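Local coordinates for packaging enzyme P4 (Pseudomonas phage phi13, PDB 4BLP), which probably hydrolyses nucleoside triphosphates as a hexameric RecA-like helicase that drives RNA packaging into the phage capsid, at residues Leu82-Val90 with Ala200-Tyr208. Sequence-based numbering, arbitrary orientation.
Sequences LSTLAAALV and ALLLATADY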
ATOM      1  N   LEU D  82      24.710 -29.345  -1.850  1.00  9.30           N
ATOM      2  CA  LEU D  82      24.160 -29.889  -3.080  1.00  9.73           C
ATOM      3  C   LEU D  82      25.012 -31.025  -3.636  1.00 13.35           C
ATOM      4  O   LEU D  82      24.461 -32.064  -4.005  1.00 12.44           O
ATOM      5  CB  LEU D  82      24.014 -28.779  -4.143  1.00  9.70           C
ATOM      6  CG  LEU D  82      23.579 -29.268  -5.524  1.00 12.91           C
ATOM      7  CD1 LEU D  82      22.145 -29.923  -5.474  1.00 12.81           C
ATOM      8  CD2 LEU D  82      23.632 -28.097  -6.558  1.00 14.32           C
ATOM      9  N   SER D  83      26.329 -30.797  -3.796  1.00 11.52           N
ATOM     10  CA  SER D  83      27.172 -31.828  -4.407  1.00 12.03           C
ATOM     11  C   SER D  83      27.242 -33.062  -3.523  1.00 14.22           C
ATOM     12  O   SER D  83      27.143 -34.179  -4.052  1.00 15.87           O
ATOM     13  CB  SER D  83      28.571 -31.273  -4.717  1.00 15.86           C
ATOM     14  OG  SER D  83      29.197 -30.925  -3.500  1.00 22.65           O
ATOM     15  N   THR D  84      27.355 -32.892  -2.191  1.00 13.25           N
ATOM     16  CA  THR D  84      27.443 -34.027  -1.259  1.00 14.45           C
ATOM     17  C   THR D  84      26.155 -34.881  -1.312  1.00 14.19           C
ATOM     18  O   THR D  84      26.216 -36.116  -1.414  1.00 14.00           O
ATOM     19  CB  THR D  84      27.671 -33.511   0.202  1.00 20.58           C
ATOM     20  OG1 THR D  84      28.955 -32.921   0.243  1.00 27.07           O
ATOM     21  CG2 THR D  84      27.648 -34.676   1.249  1.00 23.40           C
ATOM     22  N   LEU D  85      25.010 -34.230  -1.166  1.00 11.49           N
ATOM     23  CA  LEU D  85      23.737 -34.948  -1.146  1.00 11.81           C
ATOM     24  C   LEU D  85      23.385 -35.496  -2.528  1.00 14.59           C
ATOM     25  O   LEU D  85      22.834 -36.582  -2.620  1.00 13.40           O
ATOM     26  CB  LEU D  85      22.620 -34.036  -0.592  1.00 10.89           C
ATOM     27  CG  LEU D  85      22.747 -33.701   0.927  1.00 16.83           C
ATOM     28  CD1 LEU D  85      21.589 -32.776   1.364  1.00 17.67           C
ATOM     29  CD2 LEU D  85      22.575 -34.959   1.745  1.00 22.33           C
ATOM     30  N   ALA D  86      23.739 -34.778  -3.615  1.00 11.43           N
ATOM     31  CA  ALA D  86      23.453 -35.349  -4.942  1.00 12.55           C
ATOM     32  C   ALA D  86      24.263 -36.640  -5.158  1.00 15.13           C
ATOM     33  O   ALA D  86      23.771 -37.570  -5.785  1.00 13.19           O
ATOM     34  CB  ALA D  86      23.779 -34.350  -6.028  1.00 14.02           C
ATOM     35  N   ALA D  87      25.525 -36.681  -4.671  1.00 12.54           N
ATOM     36  CA  ALA D  87      26.359 -37.896  -4.830  1.00 13.40           C
ATOM     37  C   ALA D  87      25.718 -39.059  -4.049  1.00 16.74           C
ATOM     38  O   ALA D  87      25.697 -40.215  -4.520  1.00 15.98           O
ATOM     39  CB  ALA D  87      27.776 -37.628  -4.327  1.00 14.24           C
ATOM     40  N   ALA D  88      25.188 -38.743  -2.844  1.00 12.28           N
ATOM     41  CA  ALA D  88      24.481 -39.734  -2.027  1.00 13.20           C
ATOM     42  C   ALA D  88      23.213 -40.225  -2.786  1.00 16.27           C
ATOM     43  O   ALA D  88      22.953 -41.415  -2.808  1.00 14.91           O
ATOM     44  CB  ALA D  88      24.107 -39.128  -0.672  1.00 14.23           C
ATOM     45  N   LEU D  89      22.485 -39.324  -3.471  1.00 12.51           N
ATOM     46  CA  LEU D  89      21.290 -39.712  -4.227  1.00 11.23           C
ATOM     47  C   LEU D  89      21.663 -40.629  -5.409  1.00 14.45           C
ATOM     48  O   LEU D  89      20.983 -41.643  -5.646  1.00 12.56           O
ATOM     49  CB  LEU D  89      20.576 -38.453  -4.721  1.00 10.09           C
ATOM     50  CG  LEU D  89      19.404 -38.629  -5.696  1.00 12.17           C
ATOM     51  CD1 LEU D  89      18.275 -39.522  -5.065  1.00 11.39           C
ATOM     52  CD2 LEU D  89      18.851 -37.242  -6.098  1.00 11.21           C
ATOM     53  N   VAL D  90      22.766 -40.286  -6.135  1.00 11.66           N
ATOM     54  CA  VAL D  90      23.265 -41.129  -7.248  1.00 12.91           C
ATOM     55  C   VAL D  90      23.577 -42.556  -6.715  1.00 18.04           C
ATOM     56  O   VAL D  90      23.286 -43.563  -7.365  1.00 17.31           O
ATOM     57  CB  VAL D  90      24.534 -40.490  -7.902  1.00 16.31           C
ATOM     58  CG1 VAL D  90      25.260 -41.469  -8.836  1.00 17.87           C
ATOM     59  CG2 VAL D  90      24.177 -39.220  -8.654  1.00 15.99           C
ATOM     60  N   ALA D 200      14.603 -30.341  -6.952  1.00  8.39           N
ATOM     61  CA  ALA D 200      14.886 -30.197  -8.395  1.00  8.44           C
ATOM     62  C   ALA D 200      16.382 -30.192  -8.674  1.00  9.84           C
ATOM     63  O   ALA D 200      16.846 -30.912  -9.581  1.00  9.29           O
ATOM     64  CB  ALA D 200      14.247 -28.905  -8.929  1.00  8.17           C
ATOM     65  N   LEU D 201      17.140 -29.365  -7.938  1.00  9.07           N
ATOM     66  CA  LEU D 201      18.601 -29.280  -8.154  1.00  8.90           C
ATOM     67  C   LEU D 201      19.282 -30.608  -7.831  1.00 10.85           C
ATOM     68  O   LEU D 201      20.215 -31.000  -8.533  1.00 10.32           O
ATOM     69  CB  LEU D 201      19.212 -28.156  -7.304  1.00  8.50           C
ATOM     70  CG  LEU D 201      18.728 -26.743  -7.738  1.00  9.37           C
ATOM     71  CD1 LEU D 201      19.305 -25.673  -6.792  1.00  9.93           C
ATOM     72  CD2 LEU D 201      19.184 -26.466  -9.223  1.00  9.80           C
ATOM     73  N   LEU D 202      18.837 -31.297  -6.766  1.00  9.46           N
ATOM     74  CA  LEU D 202      19.433 -32.604  -6.424  1.00  8.73           C
ATOM     75  C   LEU D 202      19.201 -33.635  -7.530  1.00 11.30           C
ATOM     76  O   LEU D 202      20.150 -34.317  -7.960  1.00 11.61           O
ATOM     77  CB  LEU D 202      18.871 -33.108  -5.081  1.00  8.51           C
ATOM     78  CG  LEU D 202      19.475 -32.417  -3.851  1.00  9.33           C
ATOM     79  CD1 LEU D 202      18.518 -32.602  -2.605  1.00  9.99           C
ATOM     80  CD2 LEU D 202      20.845 -32.994  -3.551  1.00  9.24           C
ATOM     81  N   LEU D 203      17.970 -33.749  -8.004  1.00  9.77           N
ATOM     82  CA  LEU D 203      17.629 -34.685  -9.072  1.00  9.48           C
ATOM     83  C   LEU D 203      18.372 -34.353 -10.369  1.00 11.60           C
ATOM     84  O   LEU D 203      18.930 -35.238 -10.980  1.00 11.72           O
ATOM     85  CB  LEU D 203      16.123 -34.652  -9.324  1.00  9.11           C
ATOM     86  CG  LEU D 203      15.293 -35.365  -8.248  1.00 10.59           C
ATOM     87  CD1 LEU D 203      13.869 -34.930  -8.352  1.00 11.51           C
ATOM     88  CD2 LEU D 203      15.434 -36.936  -8.348  1.00 12.45           C
ATOM     89  N   ALA D 204      18.414 -33.076 -10.766  1.00  9.66           N
ATOM     90  CA  ALA D 204      19.108 -32.695 -12.006  1.00 10.10           C
ATOM     91  C   ALA D 204      20.619 -32.948 -11.885  1.00 12.74           C
ATOM     92  O   ALA D 204      21.253 -33.446 -12.834  1.00 12.80           O
ATOM     93  CB  ALA D 204      18.819 -31.227 -12.322  1.00 10.66           C
ATOM     94  N   THR D 205      21.201 -32.655 -10.707  1.00 10.11           N
ATOM     95  CA  THR D 205      22.640 -32.885 -10.473  1.00  9.84           C
ATOM     96  C   THR D 205      22.928 -34.393 -10.551  1.00 15.59           C
ATOM     97  O   THR D 205      24.019 -34.795 -11.032  1.00 13.84           O
ATOM     98  CB  THR D 205      23.066 -32.259  -9.126  1.00 12.35           C
ATOM     99  OG1 THR D 205      22.849 -30.835  -9.216  1.00 12.21           O
ATOM    100  CG2 THR D 205      24.556 -32.491  -8.786  1.00  9.97           C
ATOM    101  N   ALA D 206      21.941 -35.218 -10.093  1.00 13.07           N
ATOM    102  CA  ALA D 206      22.017 -36.700 -10.132  1.00 13.26           C
ATOM    103  C   ALA D 206      21.651 -37.272 -11.501  1.00 17.90           C
ATOM    104  O   ALA D 206      21.432 -38.488 -11.629  1.00 18.75           O
ATOM    105  CB  ALA D 206      21.117 -37.290  -9.057  1.00 13.15           C
ATOM    106  N   ASP D 207      21.593 -36.404 -12.521  1.00 14.67           N
ATOM    107  CA  ASP D 207      21.390 -36.727 -13.943  1.00 15.57           C
ATOM    108  C   ASP D 207      19.980 -37.243 -14.285  1.00 18.42           C
ATOM    109  O   ASP D 207      19.816 -37.991 -15.256  1.00 18.18           O
ATOM    110  CB  ASP D 207      22.450 -37.748 -14.459  1.00 19.76           C
ATOM    111  CG  ASP D 207      22.673 -37.691 -15.967  1.00 38.47           C
ATOM    112  OD1 ASP D 207      22.430 -36.611 -16.572  1.00 39.57           O
ATOM    113  OD2 ASP D 207      23.031 -38.736 -16.552  1.00 46.74           O
ATOM    114  N   TYR D 208      18.962 -36.823 -13.510  1.00 13.12           N
ATOM    115  CA  TYR D 208      17.573 -37.104 -13.846  1.00 11.11           C
ATOM    116  C   TYR D 208      17.050 -36.013 -14.762  1.00 13.42           C
ATOM    117  O   TYR D 208      17.344 -34.832 -14.541  1.00 12.60           O
ATOM    118  CB  TYR D 208      16.684 -37.112 -12.581  1.00 12.02           C
ATOM    119  CG  TYR D 208      16.850 -38.314 -11.700  1.00 14.90           C
ATOM    120  CD1 TYR D 208      17.906 -38.403 -10.799  1.00 17.09           C
ATOM    121  CD2 TYR D 208      15.926 -39.345 -11.727  1.00 18.33           C
ATOM    122  CE1 TYR D 208      18.083 -39.532  -9.998  1.00 20.16           C
ATOM    123  CE2 TYR D 208      16.072 -40.466 -10.909  1.00 20.80           C
ATOM    124  CZ  TYR D 208      17.173 -40.570 -10.071  1.00 22.93           C
ATOM    125  OH  TYR D 208      17.306 -41.658  -9.239  1.00 23.41           O
TER
HETATM  126  O   HOH W   1      19.654 -41.994  -8.113  1.00 26.65           O
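The axes of helical segments 82-90 and 200-205, parts of helices 79-91 and 193-205, approach to 8.8 Å and cross at -59°, Ala86 lying nearest Leu202 and Val90 nearest Ala206. Leu202 packs as a knob into a hole formed by Leu82, Leu85, Ala86 and Leu89, which its branched end fills. With its CG anti to the carbonyl carbon (chi1 -77°), Leu202 sends CD2 across to the other helix, 3.6 Å from Leu85 CB and 3.4 Å from the backbone N of Ala86. Alanine suits position 86 because a lone methyl lets the helices come close; Ala86 CB meets Thr205 CG2 at 3.4 Å, tighter than usual carbon contact. At the edge of the seam, Thr205 OG1 is satisfied by Leu201 O at 2.7 Å, on the opposite face of that carbonyl from Thr205 N, while CD1 and CD2 of Leu82 both lie against Thr205 OG1. Ala206 is small enough for Leu89 CD2, which also reaches Leu202 O, and Val90 CG2 both to meet its CB. Here a Schellman motif, with Asp207 at positive phi, ends the helix just before strand 210-213 of the RecA-like core sheet, and Phe99 of helix 95-101 touches both Leu89 and Leu203. One water bridges the segments, donating to Leu89 O at 2.8 Å and lying 2.6 Å from Tyr208 OH, in the plane of the tyrosine ring.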